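PDB 6TGF: exopolysaccharide biosynthesis protein from Pantoea stewartii subsp. stewartii DC283, which probably remodels the glycan matrix of the bacterial biofilm as an exopolysaccharide-modifying, tailspike-like enzyme. Local coordinates for residues 269-275 / 293-299; 563-569 / 635-641; 70-76 / 127-133; 437-443 / 458-464. All coordinates share one frame; numbering follows the deposited sequence.

Contact 1. Residues 269-275 / 293-299; sequences ICVQFPA and FRISGAM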
# COMPACT_ATOMS: atom_id res chain seq x y z
N ILE B 269 11.83 5.15 -21.74
CA ILE B 269 12.88 4.54 -20.87
C ILE B 269 13.83 5.65 -20.39
O ILE B 269 14.33 5.55 -19.25
CB ILE B 269 13.66 3.40 -21.57
CG1 ILE B 269 14.46 2.60 -20.53
CG2 ILE B 269 14.53 3.94 -22.70
CD1 ILE B 269 15.47 1.63 -21.11
N CYS B 270 14.07 6.66 -21.23
CA CYS B 270 14.84 7.88 -20.87
C CYS B 270 16.27 7.46 -20.48
O CYS B 270 17.00 7.00 -21.39
CB CYS B 270 14.10 8.65 -19.79
SG CYS B 270 14.66 10.36 -19.59
N VAL B 271 16.66 7.56 -19.20
CA VAL B 271 18.04 7.26 -18.71
C VAL B 271 18.00 5.98 -17.87
O VAL B 271 17.40 6.01 -16.78
CB VAL B 271 18.62 8.45 -17.91
CG1 VAL B 271 20.08 8.21 -17.54
CG2 VAL B 271 18.47 9.76 -18.66
N GLN B 272 18.64 4.91 -18.36
CA GLN B 272 18.72 3.59 -17.68
C GLN B 272 20.19 3.27 -17.38
O GLN B 272 20.95 3.05 -18.34
CB GLN B 272 18.09 2.51 -18.57
CG GLN B 272 18.08 1.12 -17.93
CD GLN B 272 17.21 1.07 -16.69
OE1 GLN B 272 16.06 1.51 -16.71
NE2 GLN B 272 17.75 0.53 -15.62
N PHE B 273 20.55 3.25 -16.09
CA PHE B 273 21.86 2.76 -15.59
C PHE B 273 21.86 1.24 -15.56
O PHE B 273 20.86 0.63 -15.19
CB PHE B 273 22.14 3.25 -14.17
CG PHE B 273 22.54 4.70 -14.04
CD1 PHE B 273 21.59 5.69 -13.87
CD2 PHE B 273 23.88 5.07 -14.04
CE1 PHE B 273 21.96 7.02 -13.73
CE2 PHE B 273 24.25 6.40 -13.90
CZ PHE B 273 23.29 7.37 -13.75
N PRO B 274 22.98 0.57 -15.93
CA PRO B 274 23.18 -0.83 -15.57
C PRO B 274 23.67 -0.89 -14.12
O PRO B 274 23.90 0.16 -13.54
CB PRO B 274 24.22 -1.32 -16.59
CG PRO B 274 24.99 -0.08 -17.00
CD PRO B 274 24.09 1.12 -16.72
N ALA B 275 23.80 -2.09 -13.56
CA ALA B 275 24.31 -2.32 -12.18
C ALA B 275 25.77 -1.84 -12.10
O ALA B 275 26.49 -1.99 -13.11
CB ALA B 275 24.18 -3.77 -11.80
N PHE B 293 10.85 13.11 -17.55
CA PHE B 293 12.23 12.75 -17.14
C PHE B 293 12.17 11.50 -16.26
O PHE B 293 11.74 11.60 -15.10
CB PHE B 293 12.93 13.89 -16.39
CG PHE B 293 14.38 13.60 -16.07
CD1 PHE B 293 14.73 12.90 -14.93
CD2 PHE B 293 15.38 14.00 -16.93
CE1 PHE B 293 16.06 12.63 -14.64
CE2 PHE B 293 16.71 13.73 -16.65
CZ PHE B 293 17.05 13.04 -15.50
N ARG B 294 12.57 10.35 -16.81
CA ARG B 294 12.74 9.08 -16.06
C ARG B 294 14.24 8.82 -15.89
O ARG B 294 15.01 9.10 -16.83
CB ARG B 294 12.04 7.92 -16.78
CG ARG B 294 12.29 6.56 -16.15
CD ARG B 294 11.74 5.43 -17.00
NE ARG B 294 12.06 4.12 -16.46
CZ ARG B 294 13.23 3.50 -16.57
NH1 ARG B 294 14.24 4.08 -17.21
NH2 ARG B 294 13.40 2.30 -16.04
N ILE B 295 14.64 8.31 -14.72
CA ILE B 295 16.03 7.86 -14.43
C ILE B 295 15.94 6.71 -13.43
O ILE B 295 15.24 6.85 -12.41
CB ILE B 295 16.90 9.05 -13.95
CG1 ILE B 295 18.39 8.69 -13.93
CG2 ILE B 295 16.43 9.58 -12.60
CD1 ILE B 295 19.29 9.89 -14.07
N SER B 296 16.58 5.57 -13.74
CA SER B 296 16.46 4.31 -12.98
C SER B 296 17.79 3.54 -12.98
O SER B 296 18.48 3.55 -14.02
CB SER B 296 15.34 3.46 -13.53
OG SER B 296 15.05 2.37 -12.67
N GLY B 297 18.12 2.91 -11.85
CA GLY B 297 19.22 1.94 -11.73
C GLY B 297 18.77 0.54 -12.11
O GLY B 297 17.57 0.37 -12.41
N ALA B 298 19.69 -0.43 -12.09
CA ALA B 298 19.48 -1.83 -12.51
C ALA B 298 18.10 -2.32 -12.06
O ALA B 298 17.88 -2.43 -10.83
CB ALA B 298 20.58 -2.70 -11.96
N MET B 299 17.20 -2.60 -13.01
CA MET B 299 15.81 -3.08 -12.76
C MET B 299 15.84 -4.57 -12.41
O MET B 299 15.55 -5.40 -13.29
CB MET B 299 14.92 -2.86 -13.98
CG MET B 299 14.53 -1.40 -14.20
SD MET B 299 13.44 -1.16 -15.63
CE MET B 299 14.53 -1.62 -16.97
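Val271 and Ile295 lie side by side on neighbouring parallel strands, CG1 of Val271 3.9 Å from CD1 of Ile295. CE1 of Phe273 comes to the same methyl, which lies at the ring edge, near its plane. These beta-branched and aromatic groups suit a face turned inward, where Ile255 of helix 252-265 meets Val271 and Phe273, and Phe320 meets Ile295. Beside this cluster Cys270 holds its sulfur above the face of Phe293, 4.9 Å from SG to the ring centroid, a sulfur-aromatic contact at long range. Backbone bonds knit the strands around the core, the shortest running from Phe273 N to Ser296 O at 2.9 Å.

The other face is polar. Arg294, extended from CG to NE, turns the end of its guanidinium to the amide of Gln272, the planes 44° apart. NH1 and NH2 both donate hydrogen bonds to Gln272 OE1, which lies in the guanidinium plane, NH2 at 2.9 Å and nearly on the line of the C=O bond. NH1 also meets Ile269 O, and NH2 reaches Asn301 of the second subunit. Gln272 bends at chi2 (65°), which lets NE2 turn back to Phe273 O, 3.1 Å away. Apolar residues inside and polar ones toward a neighbouring chain mark this as a rung pair of a trimeric parallel beta-helix.

Contact 2. Residues 563-569 / 635-641; sequences VFGQSQF and GWTPSAA. With EDO (1,2-ethanediol), chain C.
Phe564 and Ala641 form an antiparallel hydrogen-bonded pair, a bridge between strands 558-564 and 637-646 in an antiparallel sheet that lies beyond the beta-helix toward the C-terminus. Two backbone bonds close it: Phe564 N to Ala641 O at 2.8 Å and Ala641 N to Phe564 O at 2.7 Å. Past this point the segments part from regular pairing. Gly565, with a positive phi of 116°, takes up backbone angles that suit a residue lacking a side chain.

Side-chain hydroxyls supply two of the bonds here, and the backbone bond from Gln568 N to Trp636 O a third. Thr637 OG1 donates to Gln566 O at 2.9 Å, coming from above the carbonyl plane. Ser567 OG donates to Gly635 O at 2.8 Å; chi1 of 170° puts OG anti to the backbone N, on the side where Gly635 O lies. Short hydroxyl side chains suit this place, since each can reach a carbonyl of the other segment where the strand pairing is irregular. The amide of Gln566 closes its own loop, NE2 donating to the carbonyls of Ser567 and Gln568, while OE1 accepts from Gly588 N.

Apolar contacts fill the ends. Val563 CG1 touches Ala640 CB at one end; at the other Phe569 CD1 lies 3.7 Å from Pro638 CG, the two side chains sliding past each other in opposite directions. Phe569 CE1 also meets Trp636 CE3 obliquely. Pro638 and Ser639 pack on Gly556 of the third subunit. A 1,2-ethanediol probably left from crystallisation rests on the indole of Trp636, its O1 lying 3.2 Å above the ring plane, over its centre.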
# COMPACT_ATOMS: atom_id res chain seq x y z
N VAL B 563 -23.24 5.89 37.34
CA VAL B 563 -24.01 4.62 37.16
C VAL B 563 -25.34 4.98 36.50
O VAL B 563 -26.31 5.27 37.24
CB VAL B 563 -24.21 3.87 38.49
CG1 VAL B 563 -24.97 2.56 38.30
CG2 VAL B 563 -22.89 3.61 39.20
N PHE B 564 -25.37 5.00 35.17
CA PHE B 564 -26.56 5.34 34.35
C PHE B 564 -27.49 4.13 34.27
O PHE B 564 -26.98 3.00 34.13
CB PHE B 564 -26.15 5.82 32.95
CG PHE B 564 -27.31 6.14 32.05
CD1 PHE B 564 -28.08 7.27 32.27
CD2 PHE B 564 -27.65 5.31 30.99
CE1 PHE B 564 -29.15 7.57 31.45
CE2 PHE B 564 -28.72 5.61 30.17
CZ PHE B 564 -29.47 6.74 30.40
N GLY B 565 -28.80 4.37 34.33
CA GLY B 565 -29.85 3.33 34.42
C GLY B 565 -30.60 3.44 35.74
O GLY B 565 -30.23 4.31 36.55
N GLN B 566 -31.61 2.59 35.96
CA GLN B 566 -32.53 2.70 37.12
C GLN B 566 -32.82 1.32 37.72
O GLN B 566 -32.56 0.30 37.05
CB GLN B 566 -33.83 3.39 36.70
CG GLN B 566 -34.69 2.55 35.77
CD GLN B 566 -36.12 3.04 35.75
OE1 GLN B 566 -36.45 4.01 35.08
NE2 GLN B 566 -36.97 2.36 36.50
N SER B 567 -33.36 1.32 38.95
CA SER B 567 -33.95 0.14 39.64
C SER B 567 -35.43 0.02 39.27
O SER B 567 -36.06 1.06 39.03
CB SER B 567 -33.75 0.25 41.14
OG SER B 567 -34.50 -0.74 41.82
N GLN B 568 -35.95 -1.22 39.24
CA GLN B 568 -37.33 -1.57 38.80
C GLN B 568 -37.44 -1.42 37.28
O GLN B 568 -36.70 -0.59 36.70
CB GLN B 568 -38.38 -0.70 39.49
CG GLN B 568 -38.24 -0.60 41.00
CD GLN B 568 -38.39 -1.93 41.71
OE1 GLN B 568 -39.02 -2.86 41.20
NE2 GLN B 568 -37.82 -2.02 42.90
N PHE B 569 -38.33 -2.19 36.66
CA PHE B 569 -38.75 -2.06 35.24
C PHE B 569 -40.21 -2.52 35.08
O PHE B 569 -40.58 -2.96 33.98
CB PHE B 569 -37.80 -2.84 34.33
CG PHE B 569 -37.59 -4.27 34.74
CD1 PHE B 569 -36.59 -4.60 35.65
CD2 PHE B 569 -38.38 -5.29 34.22
CE1 PHE B 569 -36.39 -5.92 36.03
CE2 PHE B 569 -38.17 -6.60 34.61
CZ PHE B 569 -37.18 -6.92 35.51
N GLY B 635 -32.02 -3.96 43.90
CA GLY B 635 -32.86 -5.08 43.43
C GLY B 635 -33.62 -4.68 42.17
O GLY B 635 -34.12 -3.54 42.12
N TRP B 636 -33.68 -5.59 41.19
CA TRP B 636 -34.41 -5.42 39.90
C TRP B 636 -33.88 -4.20 39.13
O TRP B 636 -34.72 -3.45 38.58
CB TRP B 636 -35.92 -5.31 40.14
CG TRP B 636 -36.54 -6.52 40.76
CD1 TRP B 636 -37.24 -6.58 41.93
CD2 TRP B 636 -36.52 -7.86 40.24
NE1 TRP B 636 -37.66 -7.86 42.18
CE2 TRP B 636 -37.23 -8.67 41.16
CE3 TRP B 636 -35.98 -8.46 39.10
CZ2 TRP B 636 -37.41 -10.04 40.96
CZ3 TRP B 636 -36.15 -9.81 38.90
CH2 TRP B 636 -36.86 -10.59 39.82
N THR B 637 -32.56 -4.00 39.10
CA THR B 637 -31.89 -3.05 38.17
C THR B 637 -31.38 -3.87 36.99
O THR B 637 -30.37 -4.57 37.09
CB THR B 637 -30.84 -2.18 38.87
OG1 THR B 637 -30.26 -1.32 37.89
CG2 THR B 637 -29.75 -2.95 39.56
N PRO B 638 -32.08 -3.82 35.83
CA PRO B 638 -31.86 -4.78 34.74
C PRO B 638 -30.60 -4.50 33.90
O PRO B 638 -30.08 -5.44 33.32
CB PRO B 638 -33.13 -4.61 33.90
CG PRO B 638 -33.51 -3.16 34.09
CD PRO B 638 -33.13 -2.84 35.51
N SER B 639 -30.16 -3.24 33.84
CA SER B 639 -29.00 -2.79 33.03
C SER B 639 -28.53 -1.41 33.52
O SER B 639 -29.31 -0.45 33.37
CB SER B 639 -29.33 -2.77 31.56
OG SER B 639 -30.49 -1.98 31.31
N ALA B 640 -27.32 -1.34 34.07
CA ALA B 640 -26.68 -0.09 34.56
C ALA B 640 -25.34 0.11 33.84
O ALA B 640 -24.45 -0.74 34.00
CB ALA B 640 -26.49 -0.16 36.05
N ALA B 641 -25.22 1.21 33.08
CA ALA B 641 -24.02 1.58 32.29
C ALA B 641 -23.09 2.44 33.15
O ALA B 641 -23.56 3.46 33.70
CB ALA B 641 -24.44 2.31 31.03
C1 EDO C . -40.45 -7.07 38.72
O1 EDO C . -39.43 -8.04 38.68
C2 EDO C . -40.07 -5.83 39.45
O2 EDO C . -39.83 -4.70 38.62

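Contact 3. Residues 70-76 / 127-133; sequences KLWIGRA and SHAMALE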
# COMPACT_ATOMS: atom_id res chain seq x y z
N LYS B 70 39.51 -11.10 -56.92
CA LYS B 70 39.49 -9.90 -57.80
C LYS B 70 38.33 -8.98 -57.40
O LYS B 70 37.20 -9.49 -57.27
CB LYS B 70 39.34 -10.33 -59.27
CG LYS B 70 40.30 -11.42 -59.73
CD LYS B 70 40.95 -11.12 -61.06
CE LYS B 70 41.37 -12.37 -61.82
NZ LYS B 70 42.04 -12.02 -63.10
N LEU B 71 38.60 -7.69 -57.23
CA LEU B 71 37.62 -6.64 -56.85
C LEU B 71 37.33 -5.74 -58.06
O LEU B 71 38.30 -5.30 -58.72
CB LEU B 71 38.18 -5.83 -55.67
CG LEU B 71 37.32 -4.66 -55.18
CD1 LEU B 71 35.99 -5.15 -54.63
CD2 LEU B 71 38.06 -3.86 -54.13
N TRP B 72 36.05 -5.50 -58.34
CA TRP B 72 35.55 -4.59 -59.41
C TRP B 72 34.77 -3.44 -58.78
O TRP B 72 33.94 -3.71 -57.89
CB TRP B 72 34.66 -5.36 -60.40
CG TRP B 72 35.39 -6.23 -61.38
CD1 TRP B 72 35.87 -5.86 -62.60
CD2 TRP B 72 35.67 -7.63 -61.24
NE1 TRP B 72 36.45 -6.93 -63.23
CE2 TRP B 72 36.33 -8.03 -62.42
CE3 TRP B 72 35.42 -8.58 -60.25
CZ2 TRP B 72 36.77 -9.34 -62.62
CZ3 TRP B 72 35.85 -9.88 -60.44
CH2 TRP B 72 36.51 -10.25 -61.61
N ILE B 73 35.04 -2.20 -59.21
CA ILE B 73 34.25 -0.98 -58.88
C ILE B 73 33.67 -0.45 -60.19
O ILE B 73 34.44 0.08 -61.01
CB ILE B 73 35.12 0.08 -58.17
CG1 ILE B 73 36.04 -0.53 -57.11
CG2 ILE B 73 34.25 1.19 -57.59
CD1 ILE B 73 35.32 -1.17 -55.94
N GLY B 74 32.35 -0.59 -60.38
CA GLY B 74 31.66 -0.26 -61.64
C GLY B 74 30.60 0.82 -61.45
O GLY B 74 30.36 1.22 -60.29
N ARG B 75 29.99 1.27 -62.55
CA ARG B 75 28.93 2.30 -62.56
C ARG B 75 27.71 1.78 -61.79
O ARG B 75 27.38 0.59 -61.94
CB ARG B 75 28.51 2.65 -64.00
CG ARG B 75 27.61 3.87 -64.10
CD ARG B 75 26.92 4.02 -65.44
NE ARG B 75 27.52 3.18 -66.47
CZ ARG B 75 26.99 2.08 -66.97
NH1 ARG B 75 25.81 1.64 -66.56
NH2 ARG B 75 27.64 1.40 -67.90
N ALA B 76 27.07 2.65 -61.01
CA ALA B 76 25.83 2.35 -60.25
C ALA B 76 24.74 1.90 -61.22
O ALA B 76 24.45 2.66 -62.17
CB ALA B 76 25.41 3.56 -59.45
N SER B 127 28.63 6.67 -55.34
CA SER B 127 27.63 5.92 -56.16
C SER B 127 28.39 5.00 -57.13
O SER B 127 28.95 5.52 -58.11
CB SER B 127 26.70 6.85 -56.88
OG SER B 127 25.62 6.14 -57.46
N HIS B 128 28.41 3.69 -56.85
CA HIS B 128 29.12 2.67 -57.66
C HIS B 128 28.53 1.28 -57.43
O HIS B 128 28.01 1.02 -56.33
CB HIS B 128 30.63 2.69 -57.34
CG HIS B 128 30.96 2.30 -55.94
ND1 HIS B 128 31.06 3.22 -54.91
CD2 HIS B 128 31.22 1.09 -55.39
CE1 HIS B 128 31.36 2.60 -53.79
NE2 HIS B 128 31.46 1.29 -54.06
N ALA B 129 28.61 0.42 -58.45
CA ALA B 129 28.45 -1.04 -58.36
C ALA B 129 29.76 -1.64 -57.84
O ALA B 129 30.83 -1.06 -58.14
CB ALA B 129 28.09 -1.62 -59.70
N MET B 130 29.69 -2.73 -57.08
CA MET B 130 30.88 -3.44 -56.54
C MET B 130 30.67 -4.96 -56.69
O MET B 130 29.59 -5.45 -56.31
CB MET B 130 31.11 -3.09 -55.07
CG MET B 130 32.46 -3.54 -54.55
SD MET B 130 32.62 -3.30 -52.76
CE MET B 130 33.19 -1.60 -52.71
N ALA B 131 31.68 -5.65 -57.22
CA ALA B 131 31.69 -7.11 -57.44
C ALA B 131 33.00 -7.70 -56.91
O ALA B 131 34.07 -7.13 -57.21
CB ALA B 131 31.51 -7.41 -58.91
N LEU B 132 32.91 -8.79 -56.14
CA LEU B 132 34.07 -9.55 -55.61
C LEU B 132 33.95 -11.01 -56.07
O LEU B 132 32.91 -11.63 -55.79
CB LEU B 132 34.09 -9.44 -54.09
CG LEU B 132 35.27 -10.13 -53.39
CD1 LEU B 132 36.59 -9.50 -53.77
CD2 LEU B 132 35.08 -10.11 -51.88
N GLU B 133 34.99 -11.51 -56.76
CA GLU B 133 35.19 -12.95 -57.07
C GLU B 133 36.40 -13.46 -56.29
O GLU B 133 37.30 -12.64 -56.01
CB GLU B 133 35.42 -13.16 -58.57
CG GLU B 133 34.20 -12.91 -59.43
CD GLU B 133 34.36 -13.32 -60.89
OE1 GLU B 133 35.51 -13.48 -61.33
OE2 GLU B 133 33.33 -13.49 -61.57
O HOH W 1 28.47 5.20 -60.73
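The indole of Trp72 turns its edge to the partner strand: Ala131 O and Glu133 CB lie near the ring plane. The carboxylate of Glu133 stands almost upright to the indole, the planes 83° apart, and its OE1 approaches Trp72 CH2 obliquely at 3.4 Å. CG of Glu133 lies along the same rim, 3.6 Å from Trp72 CZ3, so the aliphatic part of the glutamate packs against the CZ3-CH2 end of the ring. A salt bridge from OE2 to Arg81 gives the acid a second hold. The other flat group, the imidazole of His128, meets the methyl CG2 of Ile73 obliquely, 3.7 Å from CD2, and its ND1 is bonded to Asn125 O.

Between these groups runs a regular antiparallel ladder, with hydrogen-bonded pairs at Lys70-Glu133, Trp72-Ala131 and Gly74-Ala129. The small Ala131 stands beside Trp72 on the same face, their CB atoms 4.0 Å apart, and Gly74 lies opposite Ala129. The reverse face is apolar: Ile73 CD1 touches Met130 CE at 3.9 Å, the two side chains lying alongside, and Leu71 CD1 touches Met130 CG, 3.9 Å away. Where the ladder ends, one water accepts from Ala76 N and donates to Ser127 O at 2.7 Å, bridging the strands as they part.

Both strands are central in a four-stranded antiparallel sheet of the head-binding-like region, flanked by strands 105-107 and 139-143. Strand 48-51 of a second sheet covers the face of Leu71, Ile73 and Met130 through Ile50 and Leu51, whereas loop residues Pro104 and Arg81 border the face of Trp72 and Ala131.

Contact 4. Residues 437-443 / 458-464; sequences QSLIHNG and QWIIDAL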
# COMPACT_ATOMS: atom_id res chain seq x y z
N GLN B 437 -3.83 17.14 1.32
CA GLN B 437 -4.29 15.79 0.90
C GLN B 437 -3.10 14.81 0.89
O GLN B 437 -3.01 14.00 -0.06
CB GLN B 437 -4.95 15.86 -0.47
CG GLN B 437 -6.22 16.70 -0.51
CD GLN B 437 -5.96 18.18 -0.65
OE1 GLN B 437 -6.43 18.99 0.14
NE2 GLN B 437 -5.20 18.55 -1.66
N SER B 438 -2.24 14.85 1.92
CA SER B 438 -0.95 14.12 1.98
C SER B 438 -1.00 13.00 3.02
O SER B 438 -1.86 13.06 3.92
CB SER B 438 0.18 15.09 2.24
OG SER B 438 0.34 15.97 1.15
N LEU B 439 -0.11 12.00 2.89
CA LEU B 439 -0.08 10.78 3.74
C LEU B 439 1.36 10.39 4.10
O LEU B 439 2.25 10.52 3.25
CB LEU B 439 -0.76 9.62 2.98
CG LEU B 439 -2.24 9.81 2.66
CD1 LEU B 439 -2.42 10.40 1.26
CD2 LEU B 439 -2.99 8.50 2.78
N ILE B 440 1.55 9.91 5.34
CA ILE B 440 2.77 9.19 5.82
C ILE B 440 2.34 7.80 6.30
O ILE B 440 1.42 7.73 7.13
CB ILE B 440 3.48 9.99 6.93
CG1 ILE B 440 4.16 11.24 6.37
CG2 ILE B 440 4.46 9.11 7.70
CD1 ILE B 440 4.63 12.23 7.42
N HIS B 441 2.97 6.74 5.78
CA HIS B 441 2.68 5.33 6.13
C HIS B 441 3.97 4.59 6.50
O HIS B 441 4.80 4.37 5.59
CB HIS B 441 1.94 4.63 4.98
CG HIS B 441 1.65 3.19 5.25
ND1 HIS B 441 0.52 2.79 5.95
CD2 HIS B 441 2.33 2.06 4.95
CE1 HIS B 441 0.52 1.47 6.05
NE2 HIS B 441 1.61 1.01 5.44
N ASN B 442 4.12 4.22 7.77
CA ASN B 442 5.16 3.28 8.26
C ASN B 442 6.55 3.86 7.99
O ASN B 442 7.24 3.34 7.09
CB ASN B 442 4.97 1.89 7.64
CG ASN B 442 5.79 0.81 8.32
OD1 ASN B 442 6.49 1.07 9.30
ND2 ASN B 442 5.71 -0.40 7.81
N GLY B 443 6.93 4.90 8.74
CA GLY B 443 8.22 5.60 8.59
C GLY B 443 8.95 5.74 9.92
O GLY B 443 8.27 5.96 10.94
N GLN B 458 -1.91 19.07 5.69
CA GLN B 458 -3.06 18.15 5.91
C GLN B 458 -2.56 16.72 5.67
O GLN B 458 -2.40 16.33 4.50
CB GLN B 458 -4.22 18.50 4.98
CG GLN B 458 -5.47 17.66 5.20
CD GLN B 458 -6.52 17.90 4.14
OE1 GLN B 458 -6.24 17.91 2.94
NE2 GLN B 458 -7.75 18.11 4.58
N TRP B 459 -2.31 15.98 6.76
CA TRP B 459 -1.59 14.68 6.74
C TRP B 459 -2.41 13.59 7.43
O TRP B 459 -2.90 13.84 8.55
CB TRP B 459 -0.22 14.82 7.41
CG TRP B 459 0.75 15.70 6.67
CD1 TRP B 459 0.91 17.05 6.81
CD2 TRP B 459 1.71 15.28 5.69
NE1 TRP B 459 1.90 17.50 5.98
CE2 TRP B 459 2.41 16.43 5.28
CE3 TRP B 459 2.05 14.05 5.12
CZ2 TRP B 459 3.43 16.39 4.33
CZ3 TRP B 459 3.05 14.00 4.17
CH2 TRP B 459 3.73 15.16 3.78
N ILE B 460 -2.56 12.43 6.78
CA ILE B 460 -2.77 11.11 7.44
C ILE B 460 -1.39 10.57 7.79
O ILE B 460 -0.54 10.50 6.88
CB ILE B 460 -3.57 10.13 6.55
CG1 ILE B 460 -5.01 10.60 6.34
CG2 ILE B 460 -3.52 8.73 7.13
CD1 ILE B 460 -5.79 9.79 5.32
N ILE B 461 -1.16 10.23 9.06
CA ILE B 461 0.15 9.70 9.57
C ILE B 461 -0.11 8.40 10.34
O ILE B 461 -0.51 8.48 11.51
CB ILE B 461 0.88 10.76 10.42
CG1 ILE B 461 0.99 12.10 9.68
CG2 ILE B 461 2.25 10.24 10.85
CD1 ILE B 461 1.72 13.19 10.43
N ASP B 462 0.10 7.26 9.68
CA ASP B 462 0.05 5.90 10.29
C ASP B 462 1.48 5.39 10.51
O ASP B 462 2.27 5.43 9.55
CB ASP B 462 -0.71 4.91 9.41
CG ASP B 462 -2.20 5.17 9.31
OD1 ASP B 462 -2.77 5.74 10.27
OD2 ASP B 462 -2.78 4.80 8.27
N ALA B 463 1.77 4.93 11.73
CA ALA B 463 3.01 4.21 12.11
C ALA B 463 4.25 5.07 11.80
O ALA B 463 5.20 4.54 11.19
CB ALA B 463 3.06 2.88 11.39
N LEU B 464 4.22 6.35 12.19
CA LEU B 464 5.44 7.21 12.21
C LEU B 464 6.15 6.99 13.54
O LEU B 464 5.47 7.01 14.59
CB LEU B 464 5.05 8.69 12.02
CG LEU B 464 6.22 9.67 11.95
CD1 LEU B 464 7.09 9.40 10.73
CD2 LEU B 464 5.72 11.11 11.92
O HOH W 2 -1.96 4.33 5.79
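Asp462, paired with His441 across the parallel strands, has its OD1 held by two salt bridges, from Arg483 NE of its own chain and Arg483 NH1 of the second subunit. Its OD2 accepts a hydrogen bond from a water 2.7 Å away, and that water also stands 2.9 Å from His441 ND1. The acid and the imidazole are therefore joined through water. His441 NE2 is hydrogen-bonded to Glu415 of the third subunit.

Leu439 and Ile460 complete this face, lying side by side. The opposite face is almost wholly apolar. Here Ser438 CB sits over one face of Trp459, a CH-pi contact 3.6 Å from CB to the centroid of the six-membered ring. A serine is small enough for the indole to fold over it, and its OG is satisfied by Ser436 O and Ile414 N. Ile440 CG1 reaches Trp459 CZ3 at 3.7 Å, while the other branch, CG2, meets both Ile461 CG2 and Leu464 CD1. Its chi1 of -72° splits the two branches between these neighbours.

Along the backbone the bonds run in parallel register, Ile440 N to Ile460 O at 2.7 Å. At Asn442 and Ala463 both chains turn a corner with positive phi, and Asn442 N to Asp462 O at 2.8 Å keeps the turns stacked.

The two strands lie between strands 414-422 and 479-488 in the coil stack of the parallel beta-helix. Phe419 and Leu480 help fill the inner side, and the outer side of Leu439, His441, Ile460 and Asp462 meets the other two subunits of the trimer.

The four contacts follow the long axis of the tailspike-like chain. Contact 3 lies in the N-terminal head-binding-like region and contact 2 toward the C-terminus, their centres about 114 Å apart on opposite sides of the chain's centre. Contacts 1 and 4 are rungs of the same parallel beta-helix, with centres about 29 Å apart, contact 1 at its beginning and contact 4 further along. Both touch the second subunit; contact 4 and contact 2, about 45 Å apart between centres, both touch the third. Contact 3 touches no other chain of the trimer. The ethanediol of contact 2 probably comes from crystallisation.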